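Local coordinates for protein (aminopeptidase) (Ochrobactrum anthropi, PDB 1B65), which probably acts as an N-terminal nucleophile (Ntn) serine aminopeptidase, releasing N-terminal L-amino acids from peptides and hydrolysing D-alanine esters and amides, at residues V37-I42 with G173-G178. Numbering follows the deposited sequence.
Sequences VGFQTI and GPVQEG
Phe39 reaches from its strand to the loop 173-178 and meets Val175 and Gln176 there. Phe39 CZ lies 3.8 Å from Val175 CG1, which sits at the ring edge close to its plane, and Val37 CG1 reaches the same methyl at 4.1 Å. One branch of Val175 thus serves two partners; it stands anti to the backbone N (chi1 172°), a rotation that presents it to the strand. Beta-branched valines suit this work, being compact and having little freedom to turn, while the long phenylalanine spans the gap between backbones that remain 8.5 Å apart from Phe39 CA to Gln176 CA.

Gln176 adds its aliphatic CB, 3.8 Å from Phe39 CE2, and its backbone carbonyl oxygen to the ring's surroundings. Gln176 O lies obliquely to the ring, 3.4 Å from Phe39 CZ; this buried oxygen has no hydrogen-bonding partner in the model. The side-chain amide plane stands nearly perpendicular to the ring (89°).

No direct hydrogen bond joins the segments, but a water bridges them, donating to Gln176 OE1 at 2.8 Å and hydrogen-bonded to Thr41 OG1. Glutamine suits this exposed position: its extended, unbranched chain carries an accepting amide to the water. The threonine hydroxyl can bond both the water and the backbone N of Gly181.

Strand 36-43 is the outermost strand of its four-stranded sheet within this chain, pairing with strand 56-63. The loop follows helix 160-168 and is tied to strand 194-204 of the six-stranded sheet by hydrogen bonds from Gly178 to Thr195 (backbone) and Glu177 OE2 to Thr197 N. Thr195 also touches Phe39, and Thr197 Val175, so the contact links the two sheets of this variant Ntn hydrolase fold.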
loop_
_atom_site.group_PDB
_atom_site.type_symbol
_atom_site.label_atom_id
_atom_site.label_comp_id
_atom_site.label_asym_id
_atom_site.label_seq_id
_atom_site.Cartn_x
_atom_site.Cartn_y
_atom_site.Cartn_z
ATOM N N VAL A 37 29.152 -9.358 5.811
ATOM C CA VAL A 37 29.101 -8.714 4.497
ATOM C C VAL A 37 30.213 -9.323 3.642
ATOM O O VAL A 37 31.317 -9.509 4.178
ATOM C CB VAL A 37 29.350 -7.194 4.616
ATOM C CG1 VAL A 37 29.449 -6.494 3.275
ATOM C CG2 VAL A 37 28.235 -6.543 5.457
ATOM N N GLY A 38 29.892 -9.660 2.400
ATOM C CA GLY A 38 30.930 -10.174 1.508
ATOM C C GLY A 38 30.835 -9.451 0.161
ATOM O O GLY A 38 29.750 -8.979 -0.216
ATOM N N PHE A 39 31.989 -9.335 -0.511
ATOM C CA PHE A 39 31.993 -8.624 -1.781
ATOM C C PHE A 39 32.736 -9.400 -2.878
ATOM O O PHE A 39 33.675 -10.161 -2.574
ATOM C CB PHE A 39 32.768 -7.301 -1.686
ATOM C CG PHE A 39 32.249 -6.259 -0.737
ATOM C CD1 PHE A 39 31.052 -5.584 -0.972
ATOM C CD2 PHE A 39 32.941 -5.980 0.416
ATOM C CE1 PHE A 39 30.617 -4.615 -0.093
ATOM C CE2 PHE A 39 32.513 -5.032 1.307
ATOM C CZ PHE A 39 31.333 -4.340 1.070
ATOM N N GLN A 40 32.300 -9.157 -4.109
ATOM C CA GLN A 40 33.045 -9.612 -5.283
ATOM C C GLN A 40 33.214 -8.347 -6.125
ATOM O O GLN A 40 32.191 -7.694 -6.412
ATOM C CB GLN A 40 32.441 -10.780 -6.039
ATOM C CG GLN A 40 33.025 -10.945 -7.445
ATOM C CD GLN A 40 34.426 -11.515 -7.381
ATOM O OE1 GLN A 40 35.185 -11.321 -6.432
ATOM N NE2 GLN A 40 34.800 -12.234 -8.438
ATOM N N THR A 41 34.439 -7.960 -6.465
ATOM C CA THR A 41 34.625 -6.686 -7.187
ATOM C C THR A 41 35.299 -6.931 -8.519
ATOM O O THR A 41 36.379 -7.551 -8.540
ATOM C CB THR A 41 35.491 -5.778 -6.290
ATOM O OG1 THR A 41 34.783 -5.535 -5.046
ATOM C CG2 THR A 41 35.809 -4.435 -6.962
ATOM N N ILE A 42 34.718 -6.418 -9.592
ATOM C CA ILE A 42 35.276 -6.619 -10.932
ATOM C C ILE A 42 35.727 -5.283 -11.473
ATOM O O ILE A 42 34.881 -4.393 -11.655
ATOM C CB ILE A 42 34.220 -7.249 -11.874
ATOM C CG1 ILE A 42 33.752 -8.602 -11.322
ATOM C CG2 ILE A 42 34.800 -7.399 -13.279
ATOM C CD1 ILE A 42 32.456 -9.123 -11.935
ATOM N N GLY A 173 33.436 -8.099 11.255
ATOM C CA GLY A 173 34.563 -7.167 11.229
ATOM C C GLY A 173 34.373 -5.992 10.263
ATOM O O GLY A 173 33.297 -5.634 9.793
ATOM N N PRO A 174 35.480 -5.299 9.990
ATOM C CA PRO A 174 35.480 -4.092 9.205
ATOM C C PRO A 174 34.972 -4.361 7.792
ATOM O O PRO A 174 35.226 -5.425 7.232
ATOM C CB PRO A 174 36.945 -3.672 9.093
ATOM C CG PRO A 174 37.666 -4.424 10.133
ATOM C CD PRO A 174 36.834 -5.615 10.526
ATOM N N VAL A 175 34.272 -3.353 7.282
ATOM C CA VAL A 175 33.696 -3.509 5.933
ATOM C C VAL A 175 34.378 -2.545 4.980
ATOM O O VAL A 175 34.442 -1.351 5.265
ATOM C CB VAL A 175 32.190 -3.238 6.007
ATOM C CG1 VAL A 175 31.484 -3.170 4.657
ATOM C CG2 VAL A 175 31.525 -4.311 6.882
ATOM N N GLN A 176 34.779 -3.064 3.840
ATOM C CA GLN A 176 35.359 -2.261 2.773
ATOM C C GLN A 176 34.333 -1.298 2.212
ATOM O O GLN A 176 33.155 -1.627 2.175
ATOM C CB GLN A 176 35.821 -3.213 1.643
ATOM C CG GLN A 176 36.572 -2.471 0.549
ATOM C CD GLN A 176 37.033 -3.386 -0.573
ATOM O OE1 GLN A 176 36.690 -4.569 -0.603
ATOM N NE2 GLN A 176 37.802 -2.837 -1.496
ATOM N N GLU A 177 34.752 -0.086 1.828
ATOM C CA GLU A 177 33.834 0.896 1.274
ATOM C C GLU A 177 34.348 1.465 -0.045
ATOM O O GLU A 177 35.532 1.322 -0.419
ATOM C CB GLU A 177 33.590 2.104 2.208
ATOM C CG GLU A 177 32.950 1.656 3.533
ATOM C CD GLU A 177 32.885 2.817 4.502
ATOM O OE1 GLU A 177 33.974 3.377 4.814
ATOM O OE2 GLU A 177 31.819 3.234 4.950
ATOM N N GLY A 178 33.446 2.135 -0.757
ATOM C CA GLY A 178 33.928 2.843 -1.972
ATOM C C GLY A 178 33.642 2.008 -3.215
ATOM O O GLY A 178 32.536 1.491 -3.409
HETATM O O HOH W 1 36.413 -6.090 -2.899
#